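Long-range contact in 3-phytase (Klebsiella pneumoniae, PDB 2WNH), which probably removes phosphate groups from phytate (inositol hexakisphosphate), beginning at the 3-position: residues A37-W49 with A174-D186. The protein carries 3 engineered substitutions. Sequence-based numbering, arbitrary orientation.
Sequences AIEAATGRPWTEW and AVCQADKPCPIFD
R44 holds the backbone oxygen of V175 side-on: its NE donates to V175 O over 2.8 Å and its NH2 to the same oxygen over 2.7 Å. NE lies nearly in line with the carbonyl, whereas NH2 reaches it from above the carbonyl plane. Bends at chi2 and chi3 swing the guanidinium into this position, and Q177 CG sits over one face, toward the rim, 3.4 Å from R44 CZ, with the guanidinium and amide planes 20° apart. An arginine suits the place because one flat group can pair twice with a carbonyl and still offer a face for packing.

Farther along, I184 N gives A41 O a straight bond (3.2 Å, 173°) in the carbonyl plane. The small methyl of A41 lets the backbones come close, with A41 CB 3.5 Å from I184 CB, while P183 CD rests against A41 O. Helix 32-42 closes here in a Schellman motif, whose positive phi at G43 favours glycine. The facing loop leaves the end of helix 165-175 and is cinched by the C176–C182 disulfide around a type II turn, Q177 to K180. A water bridges the two segments, donating to T42 O and accepting from Q177 N.

T42 packs CG2 on V175 CG2 (3.8 Å). With OG1 between the backbone N and the carbonyl carbon (chi1 56°), its hydroxyl gives a bond to I38 O and accepts one from W46 NE1, lying in the plane of the indole, and this steadies the ring whose CH2 meets V175 CG1. Outside the two segments, W229 meets W46 edge-to-face and R44 through a cation-pi contact, and V206 and M210 of helix 204-219 touch A41 and I184, respectively.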
# COMPACT_ATOMS: atom_id res chain seq x y z
N ALA B 37 -38.35 -0.53 -28.92
CA ALA B 37 -38.17 0.08 -30.23
C ALA B 37 -37.26 -0.73 -31.14
O ALA B 37 -37.59 -0.95 -32.31
CB ALA B 37 -37.66 1.51 -30.10
N ILE B 38 -36.10 -1.14 -30.63
CA ILE B 38 -35.11 -1.80 -31.46
C ILE B 38 -35.54 -3.23 -31.80
O ILE B 38 -35.26 -3.71 -32.88
CB ILE B 38 -33.66 -1.73 -30.87
CG1 ILE B 38 -33.52 -2.55 -29.57
CG2 ILE B 38 -33.24 -0.25 -30.69
CD1 ILE B 38 -32.10 -2.51 -28.97
N GLU B 39 -36.23 -3.88 -30.87
CA GLU B 39 -36.72 -5.23 -31.13
C GLU B 39 -37.85 -5.20 -32.15
O GLU B 39 -37.93 -6.08 -33.01
CB GLU B 39 -37.12 -5.93 -29.83
CG GLU B 39 -35.89 -6.34 -29.03
CD GLU B 39 -36.21 -7.11 -27.76
OE1 GLU B 39 -37.38 -7.15 -27.31
OE2 GLU B 39 -35.24 -7.65 -27.18
N ALA B 40 -38.69 -4.17 -32.08
CA ALA B 40 -39.75 -3.98 -33.09
C ALA B 40 -39.15 -3.64 -34.45
O ALA B 40 -39.55 -4.21 -35.47
CB ALA B 40 -40.75 -2.89 -32.65
N ALA B 41 -38.17 -2.73 -34.46
CA ALA B 41 -37.49 -2.30 -35.68
C ALA B 41 -36.85 -3.42 -36.50
O ALA B 41 -36.76 -3.33 -37.73
CB ALA B 41 -36.43 -1.25 -35.34
N THR B 42 -36.36 -4.45 -35.81
CA THR B 42 -35.58 -5.51 -36.48
C THR B 42 -36.31 -6.84 -36.47
O THR B 42 -35.81 -7.83 -36.99
CB THR B 42 -34.19 -5.69 -35.80
OG1 THR B 42 -34.39 -5.96 -34.41
CG2 THR B 42 -33.35 -4.46 -35.98
N GLY B 43 -37.49 -6.86 -35.85
CA GLY B 43 -38.34 -8.04 -35.78
C GLY B 43 -37.70 -9.21 -35.06
O GLY B 43 -38.00 -10.37 -35.36
N ARG B 44 -36.81 -8.94 -34.10
CA ARG B 44 -36.21 -10.03 -33.32
C ARG B 44 -35.76 -9.54 -31.94
O ARG B 44 -35.61 -8.34 -31.72
CB ARG B 44 -35.06 -10.69 -34.10
CG ARG B 44 -33.69 -10.18 -33.78
CD ARG B 44 -33.35 -9.00 -34.63
NE ARG B 44 -32.23 -9.14 -35.56
CZ ARG B 44 -31.40 -10.17 -35.74
NH1 ARG B 44 -31.52 -11.30 -35.07
NH2 ARG B 44 -30.42 -10.06 -36.64
N PRO B 45 -35.57 -10.48 -30.99
CA PRO B 45 -35.06 -10.10 -29.67
C PRO B 45 -33.57 -9.78 -29.72
O PRO B 45 -32.82 -10.38 -30.50
CB PRO B 45 -35.29 -11.36 -28.83
CG PRO B 45 -35.18 -12.48 -29.84
CD PRO B 45 -35.82 -11.94 -31.09
N TRP B 46 -33.17 -8.82 -28.88
CA TRP B 46 -31.78 -8.45 -28.72
C TRP B 46 -31.31 -9.01 -27.37
O TRP B 46 -32.13 -9.33 -26.50
CB TRP B 46 -31.62 -6.94 -28.72
CG TRP B 46 -31.70 -6.32 -30.07
CD1 TRP B 46 -32.69 -6.51 -31.01
CD2 TRP B 46 -30.79 -5.36 -30.63
NE1 TRP B 46 -32.42 -5.75 -32.13
CE2 TRP B 46 -31.27 -5.04 -31.92
CE3 TRP B 46 -29.61 -4.76 -30.17
CZ2 TRP B 46 -30.62 -4.12 -32.76
CZ3 TRP B 46 -28.96 -3.84 -31.01
CH2 TRP B 46 -29.46 -3.53 -32.28
N THR B 47 -29.99 -9.12 -27.23
CA THR B 47 -29.39 -9.67 -26.02
C THR B 47 -29.95 -9.03 -24.76
O THR B 47 -30.12 -7.81 -24.68
CB THR B 47 -27.87 -9.49 -26.06
OG1 THR B 47 -27.36 -10.16 -27.23
CG2 THR B 47 -27.18 -10.05 -24.79
N GLU B 48 -30.25 -9.89 -23.79
CA GLU B 48 -30.61 -9.50 -22.44
C GLU B 48 -29.32 -9.50 -21.64
O GLU B 48 -28.64 -10.52 -21.57
CB GLU B 48 -31.59 -10.52 -21.85
CG GLU B 48 -32.95 -10.53 -22.55
CD GLU B 48 -33.81 -9.34 -22.17
OE1 GLU B 48 -33.49 -8.64 -21.18
OE2 GLU B 48 -34.82 -9.10 -22.88
N TRP B 49 -28.98 -8.35 -21.05
CA TRP B 49 -27.73 -8.23 -20.31
C TRP B 49 -27.88 -8.70 -18.87
O TRP B 49 -29.00 -8.87 -18.38
CB TRP B 49 -27.22 -6.78 -20.30
CG TRP B 49 -27.01 -6.15 -21.63
CD1 TRP B 49 -27.70 -6.38 -22.78
CD2 TRP B 49 -26.10 -5.08 -21.91
NE1 TRP B 49 -27.26 -5.54 -23.77
CE2 TRP B 49 -26.26 -4.74 -23.27
CE3 TRP B 49 -25.14 -4.39 -21.15
CZ2 TRP B 49 -25.51 -3.72 -23.89
CZ3 TRP B 49 -24.40 -3.38 -21.76
CH2 TRP B 49 -24.58 -3.05 -23.12
N ALA B 174 -25.44 -5.49 -40.00
CA ALA B 174 -25.14 -5.92 -38.63
C ALA B 174 -26.36 -6.48 -37.92
O ALA B 174 -26.24 -7.44 -37.14
CB ALA B 174 -24.53 -4.75 -37.82
N VAL B 175 -27.54 -5.90 -38.18
CA VAL B 175 -28.72 -6.15 -37.33
C VAL B 175 -29.91 -6.89 -37.97
O VAL B 175 -30.78 -7.41 -37.25
CB VAL B 175 -29.23 -4.85 -36.62
CG1 VAL B 175 -28.07 -4.10 -35.93
CG2 VAL B 175 -29.96 -3.92 -37.61
N CYS B 176 -29.95 -6.95 -39.30
CA CYS B 176 -31.08 -7.59 -39.97
C CYS B 176 -30.81 -9.05 -40.28
O CYS B 176 -29.71 -9.40 -40.70
CB CYS B 176 -31.46 -6.82 -41.24
SG CYS B 176 -32.03 -5.14 -40.87
N GLN B 177 -31.81 -9.89 -40.03
CA GLN B 177 -31.73 -11.31 -40.37
C GLN B 177 -31.86 -11.52 -41.86
O GLN B 177 -32.71 -10.89 -42.51
CB GLN B 177 -32.82 -12.10 -39.67
CG GLN B 177 -32.71 -12.14 -38.17
CD GLN B 177 -33.73 -13.07 -37.55
OE1 GLN B 177 -33.53 -14.28 -37.50
NE2 GLN B 177 -34.83 -12.50 -37.06
N ALA B 178 -31.02 -12.41 -42.40
CA ALA B 178 -31.09 -12.82 -43.79
C ALA B 178 -32.49 -13.31 -44.13
O ALA B 178 -33.04 -14.18 -43.45
CB ALA B 178 -30.07 -13.93 -44.07
N ASP B 179 -33.08 -12.70 -45.17
CA ASP B 179 -34.40 -13.08 -45.71
C ASP B 179 -35.52 -12.99 -44.67
O ASP B 179 -36.40 -13.87 -44.59
CB ASP B 179 -34.33 -14.46 -46.38
CG ASP B 179 -33.14 -14.58 -47.33
OD1 ASP B 179 -33.08 -13.81 -48.32
OD2 ASP B 179 -32.26 -15.43 -47.07
N LYS B 180 -35.46 -11.93 -43.86
CA LYS B 180 -36.52 -11.62 -42.91
C LYS B 180 -36.87 -10.13 -42.98
O LYS B 180 -36.01 -9.32 -43.34
CB LYS B 180 -36.13 -12.01 -41.49
CG LYS B 180 -36.60 -13.39 -41.09
CD LYS B 180 -35.53 -14.45 -41.31
CE LYS B 180 -36.12 -15.85 -41.36
NZ LYS B 180 -37.07 -16.14 -40.24
N PRO B 181 -38.13 -9.78 -42.67
CA PRO B 181 -38.51 -8.37 -42.56
C PRO B 181 -37.70 -7.61 -41.50
O PRO B 181 -37.52 -8.08 -40.37
CB PRO B 181 -39.99 -8.44 -42.15
CG PRO B 181 -40.46 -9.79 -42.63
CD PRO B 181 -39.27 -10.68 -42.42
N CYS B 182 -37.20 -6.44 -41.90
CA CYS B 182 -36.51 -5.53 -40.99
C CYS B 182 -37.21 -4.19 -41.17
O CYS B 182 -36.73 -3.34 -41.92
CB CYS B 182 -35.03 -5.45 -41.37
SG CYS B 182 -33.86 -5.34 -39.99
N PRO B 183 -38.37 -4.02 -40.49
CA PRO B 183 -39.32 -2.91 -40.70
C PRO B 183 -38.69 -1.51 -40.77
O PRO B 183 -38.98 -0.75 -41.70
CB PRO B 183 -40.26 -3.02 -39.50
CG PRO B 183 -40.21 -4.44 -39.11
CD PRO B 183 -38.82 -4.93 -39.42
N ILE B 184 -37.83 -1.18 -39.81
CA ILE B 184 -37.24 0.18 -39.73
C ILE B 184 -36.57 0.70 -41.01
O ILE B 184 -36.57 1.91 -41.27
CB ILE B 184 -36.28 0.33 -38.49
CG1 ILE B 184 -36.10 1.79 -38.07
CG2 ILE B 184 -34.93 -0.33 -38.75
CD1 ILE B 184 -37.37 2.46 -37.51
N PHE B 185 -35.97 -0.18 -41.81
CA PHE B 185 -35.23 0.28 -42.99
C PHE B 185 -36.16 0.63 -44.15
O PHE B 185 -35.74 1.25 -45.12
CB PHE B 185 -34.12 -0.71 -43.37
CG PHE B 185 -33.06 -0.87 -42.30
CD1 PHE B 185 -33.20 -1.85 -41.31
CD2 PHE B 185 -31.97 -0.02 -42.26
CE1 PHE B 185 -32.23 -1.97 -40.29
CE2 PHE B 185 -30.99 -0.14 -41.25
CZ PHE B 185 -31.13 -1.12 -40.26
N ASP B 186 -37.43 0.25 -44.01
CA ASP B 186 -38.47 0.60 -44.98
C ASP B 186 -39.20 1.92 -44.66
O ASP B 186 -39.87 2.48 -45.54
CB ASP B 186 -39.51 -0.53 -45.08
CG ASP B 186 -38.89 -1.87 -45.47
OD1 ASP B 186 -37.96 -1.90 -46.32
OD2 ASP B 186 -39.35 -2.90 -44.92
O HOH W 1 -34.58 -9.20 -38.99